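Local coordinates for Old Yellow Enzyme (Pichia, PDB 6AGZ), which probably catalyses the asymmetric reduction of activated carbon-carbon double bonds in enone compounds, using a bound flavin mononucleotide within a TIM barrel, at residues T40-A45 against T86-E91; V184-A189 against V236-S241. One frame throughout, in Å; residues are numbered along the deposited sequence.

Interaction 1: residues T40-A45 against T86-E91; sequences TSDFVA and TDRQVE
Arg-88 and Gln-89 both reach Asp-42 and Val-44 from a first torsion that sets CG anti to the carbonyl carbon (chi1 -69° and -60°), but their chains then part. Arg-88 bends at chi3, bringing its guanidinium over Val-44 and its NH1 to Asp-42; Gln-89 stays extended beyond CG and carries its amide to the backbone of the turn. Val-44 CG2 lies 3.5 Å from Arg-88 NH1, an apolar branch against a flat group. At the edge of that guanidinium, Asp-42 OD2 forms a salt bridge with NH1 at 3.1 Å, weak as a hydrogen bond, the two planes turned 51° apart. Arg-88 NE turns elsewhere, to Ala-405 O at the C-terminus. The helix 87-102 begins here with a capping box: Thr-86 OG1 accepts a long, weak bond from Gln-89 N, and Gln-89 OE1 takes Thr-86 N at 2.8 Å, the donor standing above the carbonyl plane. Glutamine suits this place because its OE1, which also accepts from Tyr-85 N, serves the helix start while NE2 gives a weak bond to Asp-42 O at 3.4 Å. With an alanine here, Thr-86 N and Tyr-85 N would probably lose their shared acceptor, and the Asp-42 carbonyl its weak donor. The facing loop is a type I turn from Thr-40 to Phe-43, steadied by Thr-40 OG1, which accepts from Val-44 N. One water joins Ala-45 N to Gln-89 O.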
loop_
_atom_site.group_PDB
_atom_site.type_symbol
_atom_site.label_atom_id
_atom_site.label_comp_id
_atom_site.label_asym_id
_atom_site.label_seq_id
_atom_site.Cartn_x
_atom_site.Cartn_y
_atom_site.Cartn_z
ATOM N N THR A 40 -18.351 34.705 12.607
ATOM C CA THR A 40 -18.438 35.509 13.814
ATOM C C THR A 40 -17.745 34.791 14.970
ATOM O O THR A 40 -17.379 33.615 14.882
ATOM C CB THR A 40 -19.896 35.793 14.174
ATOM O OG1 THR A 40 -20.565 34.561 14.469
ATOM C CG2 THR A 40 -20.606 36.484 13.020
ATOM N N SER A 41 -17.560 35.519 16.075
ATOM C CA SER A 41 -17.084 34.878 17.295
ATOM C C SER A 41 -18.075 33.839 17.801
ATOM O O SER A 41 -17.696 32.960 18.583
ATOM C CB SER A 41 -16.816 35.925 18.377
ATOM O OG SER A 41 -18.023 36.499 18.846
ATOM N N ASP A 42 -19.331 33.923 17.364
ATOM C CA ASP A 42 -20.356 32.926 17.636
ATOM C C ASP A 42 -20.282 31.732 16.695
ATOM O O ASP A 42 -21.132 30.837 16.791
ATOM C CB ASP A 42 -21.742 33.567 17.533
ATOM C CG ASP A 42 -22.459 33.620 18.860
ATOM O OD1 ASP A 42 -21.810 33.367 19.896
ATOM O OD2 ASP A 42 -23.672 33.919 18.867
ATOM N N PHE A 43 -19.301 31.711 15.787
ATOM C CA PHE A 43 -19.136 30.654 14.787
ATOM C C PHE A 43 -20.305 30.625 13.801
ATOM O O PHE A 43 -20.741 29.559 13.366
ATOM C CB PHE A 43 -18.938 29.282 15.441
ATOM C CG PHE A 43 -18.005 29.303 16.617
ATOM C CD1 PHE A 43 -16.649 29.526 16.443
ATOM C CD2 PHE A 43 -18.486 29.101 17.900
ATOM C CE1 PHE A 43 -15.790 29.548 17.526
ATOM C CE2 PHE A 43 -17.633 29.120 18.987
ATOM C CZ PHE A 43 -16.284 29.344 18.801
ATOM N N VAL A 44 -20.806 31.805 13.436
ATOM C CA VAL A 44 -21.903 31.949 12.487
ATOM C C VAL A 44 -21.344 32.481 11.174
ATOM O O VAL A 44 -20.511 33.396 11.167
ATOM C CB VAL A 44 -23.003 32.880 13.036
ATOM C CG1 VAL A 44 -24.165 32.976 12.058
ATOM C CG2 VAL A 44 -23.483 32.392 14.396
ATOM N N ALA A 45 -21.802 31.906 10.064
ATOM C CA ALA A 45 -21.356 32.349 8.751
ATOM C C ALA A 45 -21.820 33.776 8.481
ATOM O O ALA A 45 -22.883 34.206 8.940
ATOM C CB ALA A 45 -21.876 31.410 7.662
ATOM N N THR A 86 -25.863 25.067 15.867
ATOM C CA THR A 86 -27.064 25.741 16.338
ATOM C C THR A 86 -28.003 26.051 15.172
ATOM O O THR A 86 -27.645 25.929 13.997
ATOM C CB THR A 86 -26.711 27.028 17.083
ATOM O OG1 THR A 86 -26.208 27.999 16.158
ATOM C CG2 THR A 86 -25.658 26.756 18.148
ATOM N N ASP A 87 -29.227 26.459 15.517
ATOM C CA ASP A 87 -30.206 26.812 14.492
ATOM C C ASP A 87 -29.706 27.964 13.627
ATOM O O ASP A 87 -29.805 27.916 12.396
ATOM C CB ASP A 87 -31.547 27.163 15.140
ATOM C CG ASP A 87 -32.308 25.936 15.609
ATOM O OD1 ASP A 87 -31.838 24.808 15.351
ATOM O OD2 ASP A 87 -33.382 26.099 16.226
ATOM N N ARG A 88 -29.154 29.006 14.257
ATOM C CA ARG A 88 -28.656 30.158 13.509
ATOM C C ARG A 88 -27.580 29.747 12.511
ATOM O O ARG A 88 -27.605 30.158 11.342
ATOM C CB ARG A 88 -28.115 31.214 14.478
ATOM C CG ARG A 88 -29.187 31.903 15.311
ATOM C CD ARG A 88 -28.597 32.909 16.297
ATOM N NE ARG A 88 -27.791 33.939 15.643
ATOM C CZ ARG A 88 -26.498 34.139 15.878
ATOM N NH1 ARG A 88 -25.857 33.384 16.761
ATOM N NH2 ARG A 88 -25.845 35.099 15.236
ATOM N N GLN A 89 -26.623 28.928 12.958
ATOM C CA GLN A 89 -25.550 28.479 12.075
ATOM C C GLN A 89 -26.103 27.712 10.877
ATOM O O GLN A 89 -25.670 27.926 9.737
ATOM C CB GLN A 89 -24.558 27.623 12.867
ATOM C CG GLN A 89 -23.903 28.341 14.039
ATOM C CD GLN A 89 -23.327 27.385 15.072
ATOM O OE1 GLN A 89 -23.425 26.167 14.929
ATOM N NE2 GLN A 89 -22.732 27.943 16.124
ATOM N N VAL A 90 -27.081 26.834 11.114
ATOM C CA VAL A 90 -27.672 26.059 10.026
ATOM C C VAL A 90 -28.432 26.968 9.067
ATOM O O VAL A 90 -28.442 26.739 7.852
ATOM C CB VAL A 90 -28.570 24.945 10.594
ATOM C CG1 VAL A 90 -29.296 24.215 9.476
ATOM C CG2 VAL A 90 -27.742 23.968 11.414
ATOM N N GLU A 91 -29.078 28.014 9.591
ATOM C CA GLU A 91 -29.745 28.982 8.725
ATOM C C GLU A 91 -28.742 29.680 7.816
ATOM O O GLU A 91 -28.934 29.756 6.594
ATOM C CB GLU A 91 -30.506 30.010 9.565
ATOM C CG GLU A 91 -31.597 29.436 10.451
ATOM C CD GLU A 91 -32.086 30.434 11.486
ATOM O OE1 GLU A 91 -32.561 31.519 11.092
ATOM O OE2 GLU A 91 -31.984 30.137 12.696
HETATM O O HOH W 1 -22.984 29.381 10.282
#

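Interaction 2: residues V184-A189 against V236-S241. With FMN (flavin mononucleotide), chain C.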
loop_
_atom_site.group_PDB
_atom_site.type_symbol
_atom_site.label_atom_id
_atom_site.label_comp_id
_atom_site.label_asym_id
_atom_site.label_seq_id
_atom_site.Cartn_x
_atom_site.Cartn_y
_atom_site.Cartn_z
ATOM N N VAL A 184 -21.279 15.736 2.367
ATOM C CA VAL A 184 -20.626 16.052 3.628
ATOM C C VAL A 184 -19.308 15.289 3.654
ATOM O O VAL A 184 -19.279 14.078 3.404
ATOM C CB VAL A 184 -21.523 15.720 4.841
ATOM C CG1 VAL A 184 -21.738 14.213 5.014
ATOM C CG2 VAL A 184 -20.966 16.344 6.098
ATOM N N GLU A 185 -18.212 16.004 3.883
ATOM C CA GLU A 185 -16.874 15.439 3.770
ATOM C C GLU A 185 -16.271 15.292 5.158
ATOM O O GLU A 185 -16.155 16.273 5.899
ATOM C CB GLU A 185 -15.975 16.302 2.886
ATOM C CG GLU A 185 -14.528 15.831 2.858
ATOM C CD GLU A 185 -13.652 16.675 1.957
ATOM O OE1 GLU A 185 -14.151 17.151 0.916
ATOM O OE2 GLU A 185 -12.465 16.867 2.291
ATOM N N VAL A 186 -15.885 14.069 5.502
ATOM C CA VAL A 186 -15.283 13.787 6.799
ATOM C C VAL A 186 -13.797 14.118 6.717
ATOM O O VAL A 186 -13.045 13.482 5.973
ATOM C CB VAL A 186 -15.514 12.332 7.214
ATOM C CG1 VAL A 186 -14.711 12.010 8.440
ATOM C CG2 VAL A 186 -16.993 12.092 7.475
ATOM N N HIS A 187 -13.377 15.135 7.468
ATOM C CA HIS A 187 -11.972 15.520 7.551
ATOM C C HIS A 187 -11.253 14.515 8.441
ATOM O O HIS A 187 -11.476 14.477 9.656
ATOM C CB HIS A 187 -11.840 16.939 8.096
ATOM C CG HIS A 187 -10.470 17.526 7.955
ATOM N ND1 HIS A 187 -9.347 16.759 7.724
ATOM C CD2 HIS A 187 -10.041 18.810 8.014
ATOM C CE1 HIS A 187 -8.288 17.545 7.646
ATOM N NE2 HIS A 187 -8.682 18.794 7.818
ATOM N N SER A 188 -10.401 13.692 7.840
ATOM C CA SER A 188 -9.635 12.681 8.557
ATOM C C SER A 188 -8.157 12.803 8.225
ATOM O O SER A 188 -7.439 11.806 8.109
ATOM C CB SER A 188 -10.148 11.278 8.235
ATOM O OG SER A 188 -9.502 10.302 9.032
ATOM N N ALA A 189 -7.680 14.036 8.068
ATOM C CA ALA A 189 -6.320 14.297 7.627
ATOM C C ALA A 189 -5.670 15.349 8.516
ATOM O O ALA A 189 -6.309 15.947 9.386
ATOM C CB ALA A 189 -6.294 14.756 6.163
ATOM N N VAL A 236 -21.657 11.438 0.960
ATOM C CA VAL A 236 -20.598 11.304 1.955
ATOM C C VAL A 236 -19.249 11.262 1.247
ATOM O O VAL A 236 -19.128 10.705 0.150
ATOM C CB VAL A 236 -20.795 10.042 2.826
ATOM C CG1 VAL A 236 -19.710 9.936 3.889
ATOM C CG2 VAL A 236 -22.165 10.057 3.477
ATOM N N ALA A 237 -18.239 11.855 1.880
ATOM C CA ALA A 237 -16.871 11.826 1.388
ATOM C C ALA A 237 -15.929 11.803 2.585
ATOM O O ALA A 237 -16.362 11.820 3.740
ATOM C CB ALA A 237 -16.588 13.021 0.475
ATOM N N VAL A 238 -14.628 11.771 2.300
ATOM C CA VAL A 238 -13.609 11.723 3.343
ATOM C C VAL A 238 -12.306 12.230 2.744
ATOM O O VAL A 238 -12.063 12.089 1.542
ATOM C CB VAL A 238 -13.465 10.290 3.919
ATOM C CG1 VAL A 238 -12.943 9.332 2.856
ATOM C CG2 VAL A 238 -12.569 10.282 5.152
ATOM N N ARG A 239 -11.470 12.837 3.583
ATOM C CA ARG A 239 -10.146 13.277 3.164
ATOM C C ARG A 239 -9.078 12.583 3.997
ATOM O O ARG A 239 -9.214 12.453 5.218
ATOM C CB ARG A 239 -9.986 14.795 3.276
ATOM C CG ARG A 239 -8.676 15.290 2.681
ATOM C CD ARG A 239 -8.638 16.797 2.542
ATOM N NE ARG A 239 -8.073 17.189 1.254
ATOM C CZ ARG A 239 -7.695 18.424 0.947
ATOM N NH1 ARG A 239 -7.810 19.396 1.840
ATOM N NH2 ARG A 239 -7.194 18.685 -0.251
ATOM N N LEU A 240 -8.015 12.142 3.326
ATOM C CA LEU A 240 -6.901 11.454 3.959
ATOM C C LEU A 240 -5.589 12.071 3.493
ATOM O O LEU A 240 -5.475 12.542 2.358
ATOM C CB LEU A 240 -6.914 9.951 3.635
ATOM C CG LEU A 240 -8.194 9.186 3.978
ATOM C CD1 LEU A 240 -8.226 7.843 3.264
ATOM C CD2 LEU A 240 -8.321 8.996 5.482
ATOM N N SER A 241 -4.597 12.062 4.382
ATOM C CA SER A 241 -3.266 12.599 4.089
ATOM C C SER A 241 -2.219 11.633 4.622
ATOM O O SER A 241 -1.579 11.885 5.650
ATOM C CB SER A 241 -3.086 13.992 4.696
ATOM O OG SER A 241 -3.146 13.940 6.111
HETATM N N1 FMN C . -7.532 21.337 3.965
HETATM C C2 FMN C . -8.567 20.728 4.649
HETATM O O2 FMN C . -8.797 19.531 4.477
HETATM N N3 FMN C . -9.344 21.455 5.527
HETATM C C4 FMN C . -9.088 22.795 5.722
HETATM O O4 FMN C . -9.776 23.451 6.503
HETATM C C4A FMN C . -8.049 23.409 5.035
HETATM N N5 FMN C . -7.796 24.747 5.233
HETATM C C5A FMN C . -6.769 25.364 4.553
HETATM C C6 FMN C . -6.521 26.715 4.759
HETATM C C7 FMN C . -5.486 27.345 4.079
HETATM C C7M FMN C . -5.222 28.803 4.300
HETATM C C8 FMN C . -4.698 26.623 3.193
HETATM C C8M FMN C . -3.581 27.302 2.457
HETATM C C9 FMN C . -4.945 25.272 2.989
HETATM C C9A FMN C . -5.982 24.637 3.667
HETATM N N10 FMN C . -6.233 23.291 3.469
HETATM C C10 FMN C . -7.266 22.677 4.153
HETATM C "C1'" FMN C . -5.394 22.501 2.503
HETATM C "C2'" FMN C . -5.986 22.702 1.105
HETATM O "O2'" FMN C . -7.302 22.194 1.081
HETATM C "C3'" FMN C . -5.157 22.053 -0.002
HETATM O "O3'" FMN C . -5.135 20.654 0.169
HETATM C "C4'" FMN C . -3.734 22.602 -0.016
HETATM O "O4'" FMN C . -3.770 24.010 0.059
HETATM C "C5'" FMN C . -2.986 22.202 -1.281
HETATM O "O5'" FMN C . -3.723 22.606 -2.414
HETATM P P FMN C . -3.197 23.822 -3.328
HETATM O O1P FMN C . -1.765 23.554 -3.727
HETATM O O2P FMN C . -4.050 23.936 -4.569
HETATM O O3P FMN C . -3.283 25.104 -2.538
HETATM O O HOH W 2 -4.914 11.242 7.186
#
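Arg-239 and Glu-185 meet on the inner face of two neighbouring parallel barrel strands, and the arginine can be followed outward. Its CB lies 3.4 Å from Glu-185 OE2. CG, set anti to the backbone N (chi1 -173°), passes the same oxygen at longer range, and CD touches both it and the flavin, nearer to FMN O2 (3.4 Å). NE gives a weak bond to Ser-283 OG. No N-H of Arg-239 points at Glu-185 OE2, which takes a weak bond from Gln-110 NE2, while OE1 pairs with Tyr-281 OH. At the tip NH1 donates to FMN O2 at 2.8 Å and, nearly straight (170°), to the ribityl O2'; NH2 adds a weak bond to O3'; FMN N1 lies in plane at the guanidinium edge, 2.9 Å from NH1. His-187, on the same face, has FMN O2 3.4 Å above its ring plane, and its ND1 accepts from Ala-189 N, which fixes the ring's rotation. The TIM-barrel strands that carry these groups pair in parallel: Val-186 N donates to Ala-237 O, and Arg-239 N to Val-186 O. Branched, apolar valines suit the other face, turned to the surrounding helices: Val-186 CB meets Val-238 CG2 at 4.1 Å, and Val-186 packs on Ile-224 of helix 218-231. The long cation thus spans from strand to cofactor, and its charge beside N1 and O2, where that of reduced flavin gathers, would probably help stabilise it.

In the fold
Both contacts are largely buried, but they occupy different layers of one TIM barrel. Interaction 2 is true core, about 7 Å from the chain centre and buried throughout, where two adjacent barrel strands share regular backbone bonds and turn charged groups inward to the flavin. Interaction 1 lies nearer the periphery, about 18 Å from that centre, and joins the loop after strand 29-31 to the start of helix 87-102 through a salt bridge, a weak amide-to-backbone bond and one water, with Asp-42 exposed. The two share no helix or strand. Between interactions 1 and 2 the nearest atoms are about 12 Å apart. Arginine faces aspartate in 40-45/86-91 but the cofactor in 184-189/236-241.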